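Local coordinates for S-adenosyl-L-methionine methyl transferase (Ruegeria pomeroyi DSS-3, PDB 3IHT), which binds S-adenosylmethionine and probably transfers the methyl group of this cofactor to an acceptor molecule, at residues P131-H136 and D147-E152; E66-E71 and E84-L89; A35-L40 and G140-S145. All blocks are in the same frame, centred on the assembly; numbering follows the deposited sequence.

How the interactions relate
From the N terminus, A35-L40 comes first and leaves interaction 3 open. E66-E71 and E84-L89 follow, and interaction 2 closes a short loop by pairing two neighbouring strands at one margin of the sheet; it is nested wholly inside the loop of interaction 3. P131-H136 then opens interaction 1 before G140-S145 closes interaction 3 and D147-E152 closes interaction 1, making these two cross. They also touch: M143 of strand 141-145 packs against I133, M149 and F151. Interaction 3 ties the end of helix 15-36 to the sheet, interaction 1 the region where helix 119-133 runs into a 3-10 segment to the loop after strand 141-145. Interaction 2 touches neither, but its strands share the sheet with 141-145.

Interaction 1: P131-H136 and D147-E152; sequences PLIEPH and DRMYFE. With NI (nickel (II) ion), chain D.
I133 and the selenomethionine M149 cross at about a right angle at the buried base of this contact, their terminal methyls CD1 and CE 3.7 Å apart. Beside them I133 CG2 approaches F151 CE1 obliquely, at a looser 4.3 Å. E134 continues the packing toward the surface: its CG stands anti to the backbone N (chi1 -173°) and the chain runs on extended, sliding past F151 in the opposite direction. E134 OE1 thus arrives at the edge of the phenyl ring, 3.6 Å from F151 CD1, with the carboxylate and ring planes 78° apart. Its syn lone pair takes the N-H of E152 in a nearly straight bond (OE1 to N 2.8 Å, 171° at the hydrogen), and OE2 accepts the N-H of G153. Within this Rossmann-like methyltransferase fold, the 3-10 segment following helix 119-133 is thereby fastened to the loop after strand 141-145. M143 of that strand packs against I133, M149 and F151, and the rings of F151 and Y171 meet edge-to-face. The outer side is loose: the bent side chain of E152 leads away to solvent, where its OE2 binds a nickel ion at 1.9 Å and water 1 lies 2.5 Å from the nickel.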
ATOM      1  N   PRO A 131      14.662  16.218  16.181  1.00 14.91           N
ATOM      2  CA  PRO A 131      15.968  16.851  16.439  1.00 15.23           C
ATOM      3  C   PRO A 131      17.150  15.963  16.057  1.00 15.03           C
ATOM      4  O   PRO A 131      18.276  16.471  15.925  1.00 15.78           O
ATOM      5  CB  PRO A 131      15.952  17.117  17.957  1.00 15.60           C
ATOM      6  CG  PRO A 131      14.911  16.112  18.502  1.00 14.53           C
ATOM      7  CD  PRO A 131      13.882  16.036  17.417  1.00 15.61           C
ATOM      8  N   LEU A 132      16.919  14.666  15.849  1.00 14.65           N
ATOM      9  CA  LEU A 132      17.984  13.790  15.376  1.00 15.64           C
ATOM     10  C   LEU A 132      18.196  13.921  13.870  1.00 15.52           C
ATOM     11  O   LEU A 132      19.300  13.705  13.392  1.00 16.60           O
ATOM     12  CB  LEU A 132      17.724  12.324  15.730  1.00 15.81           C
ATOM     13  CG  LEU A 132      17.555  11.980  17.216  1.00 20.05           C
ATOM     14  CD1 LEU A 132      17.348  10.439  17.379  1.00 23.94           C
ATOM     15  CD2 LEU A 132      18.712  12.477  18.035  1.00 22.06           C
ATOM     16  N   ILE A 133      17.141  14.239  13.138  1.00 15.73           N
ATOM     17  CA  ILE A 133      17.225  14.402  11.698  1.00 15.77           C
ATOM     18  C   ILE A 133      17.724  15.784  11.266  1.00 15.97           C
ATOM     19  O   ILE A 133      18.536  15.880  10.325  1.00 16.03           O
ATOM     20  CB  ILE A 133      15.882  14.136  11.033  1.00 15.83           C
ATOM     21  CG1 ILE A 133      15.501  12.666  11.177  1.00 15.05           C
ATOM     22  CG2 ILE A 133      15.848  14.644   9.559  1.00 15.13           C
ATOM     23  CD1 ILE A 133      14.033  12.311  10.836  1.00 14.81           C
ATOM     24  N   GLU A 134      17.239  16.822  11.931  1.00 16.92           N
ATOM     25  CA  GLU A 134      17.488  18.221  11.525  1.00 18.05           C
ATOM     26  C   GLU A 134      18.965  18.569  11.230  1.00 17.87           C
ATOM     27  O   GLU A 134      19.236  19.164  10.174  1.00 18.30           O
ATOM     28  CB  GLU A 134      16.880  19.216  12.528  1.00 17.82           C
ATOM     29  CG  GLU A 134      16.949  20.644  12.075  1.00 20.22           C
ATOM     30  CD  GLU A 134      15.909  21.547  12.758  1.00 21.78           C
ATOM     31  OE1 GLU A 134      15.234  21.101  13.728  1.00 20.35           O
ATOM     32  OE2 GLU A 134      15.775  22.706  12.320  1.00 25.17           O
ATOM     33  N   PRO A 135      19.919  18.154  12.089  1.00 18.38           N
ATOM     34  CA  PRO A 135      21.321  18.514  11.839  1.00 19.20           C
ATOM     35  C   PRO A 135      21.972  17.916  10.573  1.00 18.39           C
ATOM     36  O   PRO A 135      23.077  18.338  10.207  1.00 18.50           O
ATOM     37  CB  PRO A 135      22.078  18.007  13.097  1.00 19.93           C
ATOM     38  CG  PRO A 135      21.016  17.695  14.098  1.00 21.62           C
ATOM     39  CD  PRO A 135      19.760  17.387  13.345  1.00 18.42           C
ATOM     40  N   HIS A 136      21.297  16.973   9.914  1.00 17.46           N
ATOM     41  CA  HIS A 136      21.852  16.277   8.769  1.00 16.64           C
ATOM     42  C   HIS A 136      21.743  17.035   7.451  1.00 16.58           C
ATOM     43  O   HIS A 136      22.473  16.710   6.510  1.00 16.87           O
ATOM     44  CB  HIS A 136      21.229  14.908   8.618  1.00 16.19           C
ATOM     45  CG  HIS A 136      21.658  13.934   9.674  1.00 16.49           C
ATOM     46  ND1 HIS A 136      22.692  13.044   9.493  1.00 16.40           N
ATOM     47  CD2 HIS A 136      21.241  13.776  10.952  1.00 16.22           C
ATOM     48  CE1 HIS A 136      22.863  12.349  10.600  1.00 18.71           C
ATOM     49  NE2 HIS A 136      21.993  12.773  11.502  1.00 17.76           N
ATOM     50  N   ASP A 147       4.895  11.680   8.389  1.00 22.41           N
ATOM     51  CA  ASP A 147       4.423  12.170   9.689  1.00 22.24           C
ATOM     52  C   ASP A 147       4.741  13.667   9.818  1.00 21.53           C
ATOM     53  O   ASP A 147       5.829  14.086   9.449  1.00 21.05           O
ATOM     54  CB  ASP A 147       5.224  11.464  10.812  1.00 22.31           C
ATOM     55  CG  ASP A 147       5.024   9.922  10.861  1.00 24.97           C
ATOM     56  OD1 ASP A 147       3.871   9.546  11.151  1.00 26.42           O
ATOM     57  OD2 ASP A 147       6.019   9.133  10.658  1.00 26.10           O
ATOM     58  N   ARG A 148       3.818  14.452  10.362  1.00 21.36           N
ATOM     59  CA  ARG A 148       4.111  15.818  10.758  1.00 20.94           C
ATOM     60  C   ARG A 148       5.315  15.888  11.717  1.00 19.67           C
ATOM     61  O   ARG A 148       5.384  15.108  12.654  1.00 18.51           O
ATOM     62  CB  ARG A 148       2.923  16.457  11.435  1.00 22.46           C
ATOM     63  CG  ARG A 148       3.169  17.937  11.719  1.00 25.42           C
ATOM     64  CD  ARG A 148       2.032  18.583  12.424  1.00 33.23           C
ATOM     65  NE  ARG A 148       0.819  18.507  11.626  1.00 36.59           N
ATOM     66  CZ  ARG A 148       0.420  19.401  10.715  1.00 39.57           C
ATOM     67  NH1 ARG A 148       1.144  20.476  10.418  1.00 36.67           N
ATOM     68  NH2 ARG A 148      -0.731  19.181  10.072  1.00 42.53           N
HETATM   69  N   MSE A 149       6.253  16.803  11.456  1.00 18.05           N
HETATM   70  CA  MSE A 149       7.508  16.833  12.176  1.00 16.81           C
HETATM   71  C   MSE A 149       7.563  18.026  13.126  1.00 16.95           C
HETATM   72  O   MSE A 149       6.695  18.895  13.096  1.00 17.73           O
HETATM   73  CB  MSE A 149       8.675  16.860  11.195  1.00 16.55           C
HETATM   74  CG  MSE A 149       8.678  15.720  10.224  1.00 17.25           C
HETATM   75 SE   MSE A 149       8.753  13.914  11.047  0.75 17.88          SE
HETATM   76  CE  MSE A 149      10.657  13.846  11.334  1.00 17.64           C
ATOM     77  N   TYR A 150       8.567  18.032  13.994  1.00 15.66           N
ATOM     78  CA  TYR A 150       8.709  19.019  15.029  1.00 16.57           C
ATOM     79  C   TYR A 150      10.100  19.632  15.005  1.00 16.75           C
ATOM     80  O   TYR A 150      10.917  19.391  15.897  1.00 17.47           O
ATOM     81  CB  TYR A 150       8.467  18.329  16.375  1.00 16.26           C
ATOM     82  CG  TYR A 150       7.054  17.782  16.565  1.00 16.33           C
ATOM     83  CD1 TYR A 150       6.686  16.552  16.064  1.00 16.92           C
ATOM     84  CD2 TYR A 150       6.105  18.501  17.305  1.00 20.47           C
ATOM     85  CE1 TYR A 150       5.411  16.045  16.247  1.00 16.91           C
ATOM     86  CE2 TYR A 150       4.836  17.990  17.511  1.00 20.13           C
ATOM     87  CZ  TYR A 150       4.488  16.788  16.981  1.00 21.07           C
ATOM     88  OH  TYR A 150       3.223  16.281  17.211  1.00 24.67           O
ATOM     89  N   PHE A 151      10.386  20.404  13.962  1.00 16.89           N
ATOM     90  CA  PHE A 151      11.706  20.968  13.733  1.00 17.06           C
ATOM     91  C   PHE A 151      11.864  22.362  14.353  1.00 19.48           C
ATOM     92  O   PHE A 151      10.874  23.028  14.616  1.00 19.23           O
ATOM     93  CB  PHE A 151      11.986  21.066  12.232  1.00 17.34           C
ATOM     94  CG  PHE A 151      12.102  19.742  11.554  1.00 15.54           C
ATOM     95  CD1 PHE A 151      13.045  18.809  11.997  1.00 15.19           C
ATOM     96  CD2 PHE A 151      11.294  19.411  10.485  1.00 17.55           C
ATOM     97  CE1 PHE A 151      13.174  17.561  11.365  1.00 16.23           C
ATOM     98  CE2 PHE A 151      11.447  18.178   9.842  1.00 17.10           C
ATOM     99  CZ  PHE A 151      12.375  17.252  10.303  1.00 16.69           C
ATOM    100  N   GLU A 152      13.106  22.754  14.601  1.00 20.31           N
ATOM    101  CA  GLU A 152      13.418  24.080  15.177  1.00 23.02           C
ATOM    102  C   GLU A 152      13.605  25.157  14.108  1.00 23.84           C
ATOM    103  O   GLU A 152      13.156  26.298  14.268  1.00 24.56           O
ATOM    104  CB  GLU A 152      14.714  23.980  15.990  1.00 24.07           C
ATOM    105  CG  GLU A 152      14.592  23.229  17.283  1.00 24.61           C
ATOM    106  CD  GLU A 152      13.826  24.005  18.324  1.00 30.97           C
ATOM    107  OE1 GLU A 152      13.502  25.207  18.101  1.00 31.06           O
ATOM    108  OE2 GLU A 152      13.559  23.422  19.390  1.00 29.50           O
TER
HETATM  109 NI    NI D 174      12.631  24.229  20.901  0.80 25.08          NI
HETATM  110  O   HOH W   1      10.483  25.496  20.625  1.00 39.83           O

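Interaction 2: E66-E71 and E84-L89; sequences EIYVFE and EAQLIL. With SAM (S-adenosylmethionine), chain C.
I88 lies alongside F70, both side chains pointing the same way, and sets its CD1 over one face of the phenyl ring in a CH-pi contact, 3.5 Å from F70 CZ. The same methyl approaches the Y68 ring obliquely, 4.0 Å from Y68 CD2, and Q86 covers one face of that ring, its CG 4.2 Å from the Y68 centroid. An alanine at Y68 removes the ring and hydroxyl, which would probably leave Q86 CG without its support, E66 OE1 without this donor and a gap beside I88. Parallel pairing joins the backbones: V69 N to Q86 O and I88 N to V69 O are both 2.8 Å, E71 N to I88 O a longer 3.3 Å. V69 and L87 meet more loosely on the face away from F70. At one polar end Y68 OH donates to E66 OE1 from above the carboxylate plane. At the other, the E71 side chain leads away from L89 with CG anti to the backbone N (chi1 174°), and its oxygens receive the two ribose hydroxyls of S-adenosylmethionine, O3' to OE1 at 2.6 Å and O2' to OE2. An acidic residue ending the second strand is a hallmark of Rossmann-fold methyltransferases; two acceptors facing a vicinal diol imply recognition of the ribose itself, with L49 N and A73 N likely to steady the carboxylate.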
ATOM      1  N   GLU A  66      24.147   9.631  -4.208  1.00 18.35           N
ATOM      2  CA  GLU A  66      24.075   8.335  -3.535  0.50 18.43           C
ATOM      3  C   GLU A  66      22.795   8.294  -2.723  1.00 18.08           C
ATOM      4  O   GLU A  66      22.306   9.356  -2.293  1.00 18.08           O
ATOM      5  CB  GLU A  66      25.282   8.130  -2.586  0.50 18.60           C
ATOM      6  CG  GLU A  66      26.657   8.336  -3.215  0.50 20.55           C
ATOM      7  CD  GLU A  66      27.813   7.721  -2.405  0.50 22.65           C
ATOM      8  OE1 GLU A  66      28.089   8.182  -1.276  0.50 23.64           O
ATOM      9  OE2 GLU A  66      28.473   6.791  -2.927  0.50 23.59           O
ATOM     10  N   ILE A  67      22.266   7.096  -2.497  1.00 16.77           N
ATOM     11  CA  ILE A  67      21.110   6.920  -1.591  1.00 16.21           C
ATOM     12  C   ILE A  67      21.570   5.979  -0.462  1.00 16.52           C
ATOM     13  O   ILE A  67      21.988   4.852  -0.739  1.00 17.92           O
ATOM     14  CB  ILE A  67      19.863   6.334  -2.253  1.00 15.64           C
ATOM     15  CG1 ILE A  67      19.403   7.164  -3.468  1.00 17.69           C
ATOM     16  CG2 ILE A  67      18.709   6.174  -1.169  1.00 15.85           C
ATOM     17  CD1 ILE A  67      18.497   6.388  -4.471  1.00 16.40           C
ATOM     18  N   TYR A  68      21.561   6.453   0.787  1.00 14.88           N
ATOM     19  CA  TYR A  68      21.802   5.603   1.957  1.00 14.49           C
ATOM     20  C   TYR A  68      20.475   5.250   2.623  1.00 15.09           C
ATOM     21  O   TYR A  68      19.573   6.117   2.789  1.00 16.30           O
ATOM     22  CB  TYR A  68      22.713   6.272   2.972  1.00 14.87           C
ATOM     23  CG  TYR A  68      24.120   6.415   2.522  1.00 14.73           C
ATOM     24  CD1 TYR A  68      24.479   7.470   1.699  1.00 17.28           C
ATOM     25  CD2 TYR A  68      25.092   5.465   2.853  1.00 15.09           C
ATOM     26  CE1 TYR A  68      25.788   7.598   1.249  1.00 19.62           C
ATOM     27  CE2 TYR A  68      26.390   5.575   2.372  1.00 17.77           C
ATOM     28  CZ  TYR A  68      26.714   6.655   1.582  1.00 19.87           C
ATOM     29  OH  TYR A  68      27.986   6.831   1.094  1.00 23.41           O
ATOM     30  N   VAL A  69      20.350   3.969   2.984  1.00 14.68           N
ATOM     31  CA  VAL A  69      19.152   3.409   3.568  1.00 14.72           C
ATOM     32  C   VAL A  69      19.398   3.065   5.021  1.00 15.10           C
ATOM     33  O   VAL A  69      20.349   2.358   5.339  1.00 15.21           O
ATOM     34  CB  VAL A  69      18.687   2.135   2.764  1.00 14.53           C
ATOM     35  CG1 VAL A  69      17.509   1.478   3.438  1.00 16.51           C
ATOM     36  CG2 VAL A  69      18.329   2.488   1.348  1.00 15.51           C
ATOM     37  N   PHE A  70      18.528   3.579   5.904  1.00 14.80           N
ATOM     38  CA  PHE A  70      18.595   3.355   7.353  1.00 15.77           C
ATOM     39  C   PHE A  70      17.494   2.363   7.708  1.00 15.83           C
ATOM     40  O   PHE A  70      16.316   2.586   7.397  1.00 16.98           O
ATOM     41  CB  PHE A  70      18.362   4.654   8.123  1.00 15.52           C
ATOM     42  CG  PHE A  70      19.444   5.691   7.947  1.00 17.38           C
ATOM     43  CD1 PHE A  70      19.622   6.341   6.727  1.00 19.03           C
ATOM     44  CD2 PHE A  70      20.241   6.047   9.014  1.00 18.92           C
ATOM     45  CE1 PHE A  70      20.578   7.319   6.571  1.00 19.54           C
ATOM     46  CE2 PHE A  70      21.213   7.040   8.862  1.00 18.23           C
ATOM     47  CZ  PHE A  70      21.375   7.670   7.664  1.00 18.91           C
ATOM     48  N   GLU A  71      17.860   1.226   8.264  1.00 16.50           N
ATOM     49  CA  GLU A  71      16.872   0.183   8.552  1.00 16.76           C
ATOM     50  C   GLU A  71      17.403  -0.707   9.682  1.00 18.48           C
ATOM     51  O   GLU A  71      18.611  -0.937   9.804  1.00 18.64           O
ATOM     52  CB  GLU A  71      16.589  -0.650   7.268  1.00 17.51           C
ATOM     53  CG  GLU A  71      15.716  -1.834   7.428  1.00 18.20           C
ATOM     54  CD  GLU A  71      14.340  -1.487   8.030  1.00 20.08           C
ATOM     55  OE1 GLU A  71      13.569  -0.758   7.383  1.00 21.26           O
ATOM     56  OE2 GLU A  71      14.042  -1.948   9.139  1.00 19.83           O
ATOM     57  N   GLU A  84      25.136  -3.304   0.492  1.00 15.89           N
ATOM     58  CA  GLU A  84      25.665  -3.229   1.846  1.00 16.43           C
ATOM     59  C   GLU A  84      26.379  -1.898   2.149  1.00 16.87           C
ATOM     60  O   GLU A  84      26.187  -1.353   3.253  1.00 16.18           O
ATOM     61  CB  GLU A  84      26.589  -4.436   2.135  1.00 15.77           C
ATOM     62  CG  GLU A  84      26.966  -4.598   3.573  1.00 17.82           C
ATOM     63  CD  GLU A  84      25.792  -5.073   4.440  1.00 18.62           C
ATOM     64  OE1 GLU A  84      24.867  -5.711   3.906  1.00 16.80           O
ATOM     65  OE2 GLU A  84      25.778  -4.768   5.661  1.00 18.90           O
ATOM     66  N   ALA A  85      27.127  -1.359   1.173  1.00 16.51           N
ATOM     67  CA  ALA A  85      27.909  -0.128   1.398  1.00 16.87           C
ATOM     68  C   ALA A  85      27.003   1.080   1.664  1.00 16.88           C
ATOM     69  O   ALA A  85      27.426   2.005   2.330  1.00 16.71           O
ATOM     70  CB  ALA A  85      28.864   0.168   0.207  1.00 16.89           C
ATOM     71  N   GLN A  86      25.772   1.013   1.188  1.00 16.46           N
ATOM     72  CA  GLN A  86      24.785   2.082   1.340  1.00 17.77           C
ATOM     73  C   GLN A  86      23.714   1.766   2.366  1.00 17.05           C
ATOM     74  O   GLN A  86      22.742   2.509   2.494  1.00 17.89           O
ATOM     75  CB  GLN A  86      24.180   2.449   0.001  1.00 17.91           C
ATOM     76  CG  GLN A  86      25.058   3.473  -0.778  1.00 21.34           C
ATOM     77  CD  GLN A  86      26.210   2.806  -1.395  1.00 22.54           C
ATOM     78  OE1 GLN A  86      26.036   1.836  -2.119  1.00 27.21           O
ATOM     79  NE2 GLN A  86      27.412   3.284  -1.099  1.00 23.85           N
ATOM     80  N   LEU A  87      23.906   0.683   3.114  1.00 16.49           N
ATOM     81  CA  LEU A  87      23.014   0.335   4.203  1.00 16.29           C
ATOM     82  C   LEU A  87      23.624   0.791   5.523  1.00 15.63           C
ATOM     83  O   LEU A  87      24.776   0.499   5.808  1.00 15.09           O
ATOM     84  CB  LEU A  87      22.802  -1.162   4.202  1.00 16.38           C
ATOM     85  CG  LEU A  87      22.020  -1.752   5.346  1.00 19.79           C
ATOM     86  CD1 LEU A  87      20.553  -1.205   5.371  1.00 20.04           C
ATOM     87  CD2 LEU A  87      22.075  -3.301   5.247  1.00 22.23           C
ATOM     88  N   ILE A  88      22.828   1.508   6.301  1.00 15.32           N
ATOM     89  CA  ILE A  88      23.172   1.923   7.654  1.00 15.81           C
ATOM     90  C   ILE A  88      22.235   1.178   8.568  1.00 16.01           C
ATOM     91  O   ILE A  88      21.056   1.557   8.777  1.00 16.85           O
ATOM     92  CB  ILE A  88      23.085   3.462   7.796  1.00 15.39           C
ATOM     93  CG1 ILE A  88      24.124   4.098   6.875  1.00 17.72           C
ATOM     94  CG2 ILE A  88      23.366   3.890   9.300  1.00 16.88           C
ATOM     95  CD1 ILE A  88      24.021   5.609   6.663  1.00 18.28           C
ATOM     96  N   LEU A  89      22.744   0.082   9.095  1.00 16.78           N
ATOM     97  CA  LEU A  89      21.920  -0.876   9.805  0.50 16.86           C
ATOM     98  C   LEU A  89      21.867  -0.566  11.298  1.00 17.04           C
ATOM     99  O   LEU A  89      22.899  -0.332  11.941  1.00 16.46           O
ATOM    100  CB  LEU A  89      22.463  -2.296   9.571  0.50 17.01           C
ATOM    101  CG  LEU A  89      21.670  -3.446  10.186  0.50 15.80           C
ATOM    102  CD1 LEU A  89      20.434  -3.730   9.393  0.50 13.42           C
ATOM    103  CD2 LEU A  89      22.556  -4.707  10.288  0.50 16.91           C
TER
HETATM  104  N   SAM C 200       8.735   3.502   2.593  1.00 22.92           N
HETATM  105  CA  SAM C 200       8.739   2.001   2.542  1.00 22.42           C
HETATM  106  C   SAM C 200       8.224   1.483   1.178  1.00 22.09           C
HETATM  107  O   SAM C 200       8.093   0.257   0.941  1.00 20.79           O
HETATM  108  OXT SAM C 200       7.827   2.313   0.326  1.00 22.28           O
HETATM  109  CB  SAM C 200       7.978   1.373   3.727  1.00 22.44           C
HETATM  110  CG  SAM C 200       8.665   1.531   5.103  1.00 22.24           C
HETATM  111  SD  SAM C 200       7.783   0.661   6.475  1.00 17.48           S
HETATM  112  CE  SAM C 200       6.257   1.656   6.478  1.00 27.12           C
HETATM  113  C5' SAM C 200       8.723   1.344   7.908  1.00 26.02           C
HETATM  114  C4' SAM C 200      10.151   0.840   8.062  1.00 26.28           C
HETATM  115  O4' SAM C 200      10.820   1.666   9.039  1.00 26.05           O
HETATM  116  C3' SAM C 200      10.265  -0.607   8.555  1.00 25.67           C
HETATM  117  O3' SAM C 200      11.083  -1.405   7.698  1.00 26.14           O
HETATM  118  C2' SAM C 200      10.832  -0.492   9.967  1.00 25.41           C
HETATM  119  O2' SAM C 200      11.641  -1.581  10.450  1.00 23.79           O
HETATM  120  C1' SAM C 200      11.612   0.809   9.861  1.00 25.64           C
HETATM  121  N9  SAM C 200      11.857   1.434  11.187  1.00 26.66           N
HETATM  122  C8  SAM C 200      10.901   1.884  12.079  1.00 28.25           C
HETATM  123  N7  SAM C 200      11.528   2.405  13.165  1.00 27.36           N
HETATM  124  C5  SAM C 200      12.867   2.287  12.990  1.00 26.91           C
HETATM  125  C6  SAM C 200      13.950   2.666  13.784  1.00 25.59           C
HETATM  126  N6  SAM C 200      13.775   3.230  15.003  1.00 22.57           N
HETATM  127  N1  SAM C 200      15.217   2.436  13.280  1.00 21.32           N
HETATM  128  C2  SAM C 200      15.446   1.835  12.060  1.00 23.47           C
HETATM  129  N3  SAM C 200      14.356   1.444  11.280  1.00 24.37           N
HETATM  130  C4  SAM C 200      13.096   1.685  11.741  1.00 25.98           C

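Interaction 3: A35-L40 and G140-S145; sequences AQTAGL and GGLMVS
L40 lays its CD1 methyl against the peptide between G140 and G141, 3.7 Å from the carbonyl carbon of G140 and equally far from the N of G141. G140 sits at the corner where the chain swings into the strand, with a positive phi of 85°. A beta carbon there would press on the carbonyl oxygen of the residue before, so the lack of a side chain suits the bend; L40 CD1 it would merely touch. The carbonyl oxygen of G140 is linked across the contact through water 2, which donates to it at 2.7 Å and to Q36 O at 3.0 Å. This water makes the polar link between the two segments, for no direct hydrogen bond joins them. G141 follows with its CA 4.5 Å from T37 CG2, a shallow touch. L142 carries the apolar part: in the conformer described, its CG lies 3.5 Å from T37 CG2, and CD1 reaches past the threonine to Q36 CB at 3.6 Å. In T37 the hydroxyl occupies the position between the backbone N and the carbonyl carbon (chi1 57°), which turns OG1 back to A33 O and R65 NH1 and leaves the methyl to meet the leucine. A type I turn from T37 to L40, closed by L40 N on T37 O, returns the chain so that L40 faces the corner. The strand is already in the sheet at L142. It runs between parallel strand 107-112, bonded to L142 through S108 and V110, and antiparallel strand 169-172, whose Y171 pairs with M143; V144 packs on C29 and A33 of helix 15-36, while M143 turns to M149 and F151 in the following loop.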
ATOM      1  N   ALA A  35      13.725  17.145  -7.643  1.00 18.60           N
ATOM      2  CA  ALA A  35      13.914  18.256  -8.579  1.00 19.06           C
ATOM      3  C   ALA A  35      14.420  19.521  -7.891  1.00 19.13           C
ATOM      4  O   ALA A  35      15.340  20.213  -8.387  1.00 19.42           O
ATOM      5  CB  ALA A  35      12.594  18.548  -9.330  1.00 18.63           C
ATOM      6  N   GLN A  36      13.812  19.813  -6.755  1.00 19.89           N
ATOM      7  CA  GLN A  36      14.119  21.003  -5.965  1.00 20.27           C
ATOM      8  C   GLN A  36      15.496  20.948  -5.319  1.00 20.08           C
ATOM      9  O   GLN A  36      15.995  21.989  -4.882  1.00 20.98           O
ATOM     10  CB  GLN A  36      13.087  21.181  -4.860  1.00 20.72           C
ATOM     11  CG  GLN A  36      11.742  21.643  -5.366  1.00 23.09           C
ATOM     12  CD  GLN A  36      11.773  23.102  -5.753  1.00 27.84           C
ATOM     13  OE1 GLN A  36      12.173  23.954  -4.943  1.00 32.24           O
ATOM     14  NE2 GLN A  36      11.382  23.404  -6.989  1.00 26.38           N
ATOM     15  N   THR A  37      16.102  19.767  -5.268  1.00 18.23           N
ATOM     16  CA  THR A  37      17.446  19.588  -4.697  1.00 17.86           C
ATOM     17  C   THR A  37      18.502  19.123  -5.702  1.00 18.47           C
ATOM     18  O   THR A  37      19.594  18.700  -5.303  1.00 18.09           O
ATOM     19  CB  THR A  37      17.418  18.622  -3.485  1.00 16.38           C
ATOM     20  OG1 THR A  37      16.873  17.361  -3.866  1.00 14.93           O
ATOM     21  CG2 THR A  37      16.575  19.243  -2.322  1.00 15.47           C
ATOM     22  N   ALA A  38      18.173  19.202  -6.990  1.00 18.89           N
ATOM     23  CA  ALA A  38      19.037  18.680  -8.051  1.00 19.41           C
ATOM     24  C   ALA A  38      20.377  19.463  -8.143  1.00 19.70           C
ATOM     25  O   ALA A  38      21.363  18.956  -8.678  1.00 20.27           O
ATOM     26  CB  ALA A  38      18.303  18.719  -9.401  1.00 19.91           C
ATOM     27  N   GLY A  39      20.429  20.684  -7.630  1.00 19.07           N
ATOM     28  CA  GLY A  39      21.710  21.414  -7.584  1.00 19.41           C
ATOM     29  C   GLY A  39      22.629  21.049  -6.406  1.00 19.00           C
ATOM     30  O   GLY A  39      23.724  21.629  -6.255  1.00 17.52           O
ATOM     31  N   LEU A  40      22.190  20.116  -5.556  1.00 18.24           N
ATOM     32  CA  LEU A  40      22.988  19.659  -4.409  1.00 18.23           C
ATOM     33  C   LEU A  40      23.579  18.281  -4.735  1.00 18.75           C
ATOM     34  O   LEU A  40      22.967  17.522  -5.485  1.00 18.87           O
ATOM     35  CB  LEU A  40      22.121  19.572  -3.152  1.00 17.99           C
ATOM     36  CG  LEU A  40      21.416  20.868  -2.730  1.00 17.75           C
ATOM     37  CD1 LEU A  40      20.552  20.632  -1.466  1.00 17.81           C
ATOM     38  CD2 LEU A  40      22.435  22.026  -2.511  1.00 16.41           C
ATOM     39  N   GLY A 140      19.693  24.317   1.751  1.00 18.06           N
ATOM     40  CA  GLY A 140      18.860  23.995   0.621  1.00 17.85           C
ATOM     41  C   GLY A 140      18.274  22.583   0.616  1.00 17.28           C
ATOM     42  O   GLY A 140      17.450  22.254  -0.228  1.00 17.49           O
ATOM     43  N   GLY A 141      18.710  21.754   1.551  1.00 17.66           N
ATOM     44  CA  GLY A 141      18.212  20.391   1.672  1.00 17.06           C
ATOM     45  C   GLY A 141      16.757  20.324   2.062  1.00 17.19           C
ATOM     46  O   GLY A 141      16.247  21.209   2.759  1.00 16.52           O
ATOM     47  N   LEU A 142      16.092  19.259   1.633  1.00 16.02           N
ATOM     48  CA  LEU A 142      14.682  19.060   1.942  0.50 16.54           C
ATOM     49  C   LEU A 142      14.482  17.798   2.786  1.00 16.38           C
ATOM     50  O   LEU A 142      15.316  16.843   2.728  1.00 15.85           O
ATOM     51  CB  LEU A 142      13.868  18.975   0.655  0.50 16.61           C
ATOM     52  CG  LEU A 142      13.869  20.211  -0.248  0.50 17.55           C
ATOM     53  CD1 LEU A 142      13.023  19.941  -1.494  0.50 16.85           C
ATOM     54  CD2 LEU A 142      13.340  21.438   0.484  0.50 19.19           C
HETATM   55  N   MSE A 143      13.408  17.814   3.581  1.00 16.42           N
HETATM   56  CA  MSE A 143      12.997  16.697   4.427  1.00 16.36           C
HETATM   57  C   MSE A 143      11.554  16.385   4.075  1.00 17.29           C
HETATM   58  O   MSE A 143      10.691  17.267   4.112  1.00 17.74           O
HETATM   59  CB  MSE A 143      13.215  17.037   5.924  1.00 17.04           C
HETATM   60  CG  MSE A 143      13.275  15.832   6.833  1.00 18.79           C
HETATM   61 SE   MSE A 143      11.508  15.166   7.229  0.75 18.84          SE
HETATM   62  CE  MSE A 143      12.064  13.343   7.507  1.00 20.44           C
ATOM     63  N   VAL A 144      11.283  15.154   3.645  1.00 16.61           N
ATOM     64  CA  VAL A 144       9.921  14.713   3.299  1.00 16.82           C
ATOM     65  C   VAL A 144       9.539  13.578   4.250  1.00 17.31           C
ATOM     66  O   VAL A 144      10.300  12.615   4.422  1.00 17.90           O
ATOM     67  CB  VAL A 144       9.830  14.214   1.855  1.00 16.79           C
ATOM     68  CG1 VAL A 144       8.439  13.644   1.518  1.00 16.87           C
ATOM     69  CG2 VAL A 144      10.247  15.324   0.879  1.00 16.81           C
ATOM     70  N   SER A 145       8.377  13.714   4.878  1.00 17.12           N
ATOM     71  CA  SER A 145       7.933  12.732   5.856  1.00 18.37           C
ATOM     72  C   SER A 145       6.456  12.406   5.700  1.00 18.20           C
ATOM     73  O   SER A 145       5.686  13.226   5.300  1.00 17.82           O
ATOM     74  CB  SER A 145       8.128  13.278   7.278  1.00 19.37           C
ATOM     75  OG  SER A 145       7.897  12.239   8.263  1.00 21.45           O
TER
HETATM   76  O   HOH W   2      16.135  23.528  -2.275  1.00 27.95           O